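PDB 1O5H: formiminotetrahydrofolate cyclodeaminase from Thermotoga maritima, which probably catalyses the cyclisation of 5-formiminotetrahydrofolate to 5,10-methenyltetrahydrofolate with release of ammonia. Local coordinates for residues S105-G108 / E109-A113; D87-K90 / K91-A95. One frame throughout, in Å; residues are numbered along the deposited sequence.

Contact 1 of 2, residues S105-G108 / E109-A113; sequences SSEG and ELQNA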
loop_
_atom_site.group_PDB
_atom_site.type_symbol
_atom_site.label_atom_id
_atom_site.label_comp_id
_atom_site.label_asym_id
_atom_site.label_seq_id
_atom_site.Cartn_x
_atom_site.Cartn_y
_atom_site.Cartn_z
ATOM N N SER A 105 14.148 -4.429 31.438
ATOM C CA SER A 105 13.901 -3.584 32.634
ATOM C C SER A 105 12.556 -3.930 33.319
ATOM O O SER A 105 11.894 -4.911 32.938
ATOM C CB SER A 105 14.017 -2.088 32.298
ATOM O OG SER A 105 13.368 -1.787 31.065
ATOM N N SER A 106 12.161 -3.134 34.318
ATOM C CA SER A 106 10.960 -3.419 35.139
ATOM C C SER A 106 9.656 -3.608 34.340
ATOM O O SER A 106 9.545 -3.140 33.213
ATOM C CB SER A 106 10.772 -2.340 36.220
ATOM O OG SER A 106 9.699 -1.435 35.875
ATOM N N GLU A 107 8.686 -4.303 34.940
ATOM C CA GLU A 107 7.340 -4.466 34.372
ATOM C C GLU A 107 6.522 -3.173 34.435
ATOM O O GLU A 107 5.502 -3.052 33.766
ATOM C CB GLU A 107 6.581 -5.611 35.058
ATOM C CG GLU A 107 6.603 -6.930 34.293
ATOM C CD GLU A 107 5.581 -6.981 33.166
ATOM O OE1 GLU A 107 4.435 -6.499 33.353
ATOM O OE2 GLU A 107 5.913 -7.522 32.090
ATOM N N GLY A 108 6.966 -2.214 35.242
ATOM C CA GLY A 108 6.375 -0.877 35.237
ATOM C C GLY A 108 6.678 -0.167 33.932
ATOM O O GLY A 108 5.777 0.136 33.153
ATOM N N GLU A 109 7.959 0.084 33.692
ATOM C CA GLU A 109 8.428 0.738 32.465
ATOM C C GLU A 109 7.959 0.028 31.149
ATOM O O GLU A 109 7.557 0.707 30.205
ATOM C CB GLU A 109 9.969 0.910 32.506
ATOM C CG GLU A 109 10.533 1.462 33.818
ATOM C CD GLU A 109 11.988 1.046 34.105
ATOM O OE1 GLU A 109 12.931 1.702 33.601
ATOM O OE2 GLU A 109 12.204 0.068 34.857
ATOM N N LEU A 110 8.004 -1.314 31.109
ATOM C CA LEU A 110 7.654 -2.099 29.910
ATOM C C LEU A 110 6.178 -1.925 29.561
ATOM O O LEU A 110 5.835 -1.543 28.440
ATOM C CB LEU A 110 7.988 -3.595 30.093
ATOM C CG LEU A 110 7.659 -4.556 28.929
ATOM C CD1 LEU A 110 8.597 -4.331 27.757
ATOM C CD2 LEU A 110 7.661 -6.055 29.329
ATOM N N GLN A 111 5.311 -2.202 30.532
ATOM C CA GLN A 111 3.880 -2.071 30.352
ATOM C C GLN A 111 3.520 -0.712 29.781
ATOM O O GLN A 111 2.696 -0.604 28.863
ATOM C CB GLN A 111 3.156 -2.313 31.667
ATOM C CG GLN A 111 2.801 -3.758 31.875
ATOM C CD GLN A 111 1.745 -4.204 30.904
ATOM O OE1 GLN A 111 0.651 -3.613 30.837
ATOM N NE2 GLN A 111 2.056 -5.240 30.138
ATOM N N ASN A 112 4.153 0.324 30.302
ATOM C CA ASN A 112 3.907 1.664 29.808
ATOM C C ASN A 112 4.429 1.875 28.378
ATOM O O ASN A 112 3.799 2.570 27.573
ATOM C CB ASN A 112 4.512 2.675 30.770
ATOM C CG ASN A 112 4.951 3.933 30.081
ATOM O OD1 ASN A 112 4.135 4.810 29.795
ATOM N ND2 ASN A 112 6.256 4.036 29.804
ATOM N N ALA A 113 5.570 1.273 28.056
ATOM C CA ALA A 113 6.146 1.413 26.729
ATOM C C ALA A 113 5.246 0.707 25.751
ATOM O O ALA A 113 4.915 1.250 24.691
ATOM C CB ALA A 113 7.516 0.814 26.690
#
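Ser106 and Glu109 form a capping box at the start of helix 107-141, the reciprocal exchange by which an N-cap residue and the residue three places on close off a helix's first turn. Ser106 OG accepts from Glu109 N at 3.2 Å, with an N-H...O angle of 160°, and more weakly from Gly108 N, so two amides of the opening turn share one hydroxyl. In return Glu109 OE2 takes up Ser106 N at 3.2 Å, the donor arriving from above the carboxylate plane, and it also receives a weak bond from Ser106 OG. Glu109 has CG beside its own backbone N (chi1 -46°) and runs extended beyond it, which carries the carboxylate back to the cap, where OE2 lies beside Ser106 and near Ser105 CB. Behind the box the regular ladder begins with Leu110 N to Ser106 O (3.2 Å) and Asn112 N to Gly108 O (3.3 Å). On another side of the turn Glu107 reaches forward, and its OE2 lies 3.6 Å from Leu110 CD2. Gln111 OE1 accepts from Ser176 N, and NE2 gives a weak bond to Glu174 O, while Gln111 CG lies 3.5 Å from Glu107 OE1.

Contact 2 of 2, residues D87-K90 / K91-A95; sequences DLAK and KDMEA
Lys90 and Glu94 cross at a slant, one helical turn apart, with the lysine chain passing beside the carboxylate before its ammonium group closes a salt bridge, NZ to Glu94 OE2 at 3.5 Å. The same oxygen lies near CG and CE of Lys90, so the contact is made along much of the chain as well as at its end. Lys90 leaves the backbone with CG anti to N (chi1 -169°) and stays extended until a bend at chi4 (47°) turns NZ toward the glutamate. Replaced by an alanine, Lys90 would lose the chain and ammonium group, and Glu94 OE2 would probably be left without this positive mate and freer to turn. A second pair lies three residues earlier: Asp87 OD2 faces Lys91 NZ at 3.6 Å, the lysine bending at chi2 and chi4 to turn back toward the aspartate. Both are i to i+4 salt bridges within one helix, acid first in Asp87-Lys91 and base first in Lys90-Glu94, here along helix 68-100 of an all-helical fold. Beneath them the main-chain ladder is regular, with Lys91 N to Asp87 O at 2.9 Å and Glu94 N to Lys90 O at 2.9 Å. The apolar side behaves differently. Selenomethionine Met93 sends its chain, extended beyond CG, back over the preceding turn, where CE meets Ala89 CB at 3.9 Å and also lies close to the Ala89 carbonyl. Ala89 and Met93 pack on helix 36-56 through Ser41 and Ala38 respectively, while buried Leu88 reaches both that helix and Asp123 and Val124 of helix 107-141.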
loop_
_atom_site.group_PDB
_atom_site.type_symbol
_atom_site.label_atom_id
_atom_site.label_comp_id
_atom_site.label_asym_id
_atom_site.label_seq_id
_atom_site.Cartn_x
_atom_site.Cartn_y
_atom_site.Cartn_z
ATOM N N ASP A 87 5.125 11.448 10.680
ATOM C CA ASP A 87 5.563 11.511 12.037
ATOM C C ASP A 87 5.323 10.160 12.684
ATOM O O ASP A 87 6.175 9.662 13.458
ATOM C CB ASP A 87 4.879 12.630 12.810
ATOM C CG ASP A 87 5.527 12.859 14.150
ATOM O OD1 ASP A 87 6.707 13.280 14.175
ATOM O OD2 ASP A 87 4.959 12.610 15.234
ATOM N N LEU A 88 4.188 9.542 12.355
ATOM C CA LEU A 88 3.834 8.266 13.001
ATOM C C LEU A 88 4.751 7.118 12.608
ATOM O O LEU A 88 4.899 6.162 13.343
ATOM C CB LEU A 88 2.373 7.901 12.761
ATOM C CG LEU A 88 1.409 8.804 13.518
ATOM C CD1 LEU A 88 0.030 8.762 12.931
ATOM C CD2 LEU A 88 1.376 8.410 14.963
ATOM N N ALA A 89 5.368 7.215 11.443
ATOM C CA ALA A 89 6.344 6.233 11.048
ATOM C C ALA A 89 7.529 6.363 11.986
ATOM O O ALA A 89 7.967 5.365 12.531
ATOM C CB ALA A 89 6.747 6.437 9.614
ATOM N N LYS A 90 8.018 7.584 12.204
ATOM C CA LYS A 90 9.135 7.864 13.130
ATOM C C LYS A 90 8.804 7.293 14.504
ATOM O O LYS A 90 9.600 6.548 15.081
ATOM C CB LYS A 90 9.357 9.385 13.219
ATOM C CG LYS A 90 10.608 9.931 13.904
ATOM C CD LYS A 90 10.487 11.479 13.842
ATOM C CE LYS A 90 11.367 12.331 14.788
ATOM N NZ LYS A 90 12.823 12.026 14.907
ATOM N N LYS A 91 7.614 7.627 15.011
ATOM C CA LYS A 91 7.182 7.145 16.316
ATOM C C LYS A 91 7.231 5.637 16.375
ATOM O O LYS A 91 7.739 5.095 17.340
ATOM C CB LYS A 91 5.775 7.612 16.652
ATOM C CG LYS A 91 5.684 9.027 17.147
ATOM C CD LYS A 91 4.630 9.113 18.232
ATOM C CE LYS A 91 4.668 10.461 18.951
ATOM N NZ LYS A 91 3.696 11.395 18.330
ATOM N N ASP A 92 6.717 4.957 15.347
ATOM C CA ASP A 92 6.677 3.493 15.334
ATOM C C ASP A 92 8.056 2.902 15.579
ATOM O O ASP A 92 8.187 1.915 16.297
ATOM C CB ASP A 92 6.132 2.975 14.011
ATOM C CG ASP A 92 6.071 1.437 13.940
ATOM O OD1 ASP A 92 5.018 0.870 14.317
ATOM O OD2 ASP A 92 7.002 0.722 13.476
HETATM N N MSE A 93 9.080 3.513 14.996
HETATM C CA MSE A 93 10.436 3.011 15.149
HETATM C C MSE A 93 10.968 3.359 16.497
HETATM O O MSE A 93 11.631 2.555 17.125
HETATM C CB MSE A 93 11.339 3.561 14.068
HETATM C CG MSE A 93 10.678 3.451 12.702
HETATM SE SE MSE A 93 11.728 4.172 11.221
HETATM C CE MSE A 93 10.249 4.705 9.968
ATOM N N GLU A 94 10.650 4.552 16.956
ATOM C CA GLU A 94 11.010 4.940 18.300
ATOM C C GLU A 94 10.304 4.074 19.327
ATOM O O GLU A 94 10.914 3.626 20.292
ATOM C CB GLU A 94 10.666 6.394 18.534
ATOM C CG GLU A 94 11.473 7.357 17.688
ATOM C CD GLU A 94 11.054 8.791 17.920
ATOM O OE1 GLU A 94 10.301 9.035 18.888
ATOM O OE2 GLU A 94 11.465 9.672 17.132
ATOM N N ALA A 95 9.020 3.828 19.109
ATOM C CA ALA A 95 8.234 3.065 20.059
ATOM C C ALA A 95 8.794 1.666 20.211
ATOM O O ALA A 95 8.827 1.128 21.323
ATOM C CB ALA A 95 6.785 3.020 19.639
#

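In the fold
Contact 2 comes first along the chain, on helix 68-100, and contact 1 follows at the start of the next helix, 107-141. Their centres are 19 Å apart and their nearest atoms about 5 Å, without touching, and both lie on the same side of the chain's centre. Contact 1 is a surface feature about 28 Å from that centre; contact 2, about 13 Å from it, is partly buried. The two helices also meet directly, through Leu88, Lys91 and Asp92 of contact 2 against helix 107-141. Together they illustrate two local devices in an all-helical protein: a cap that starts one helix, and side-chain pairs spaced along another that packs against it.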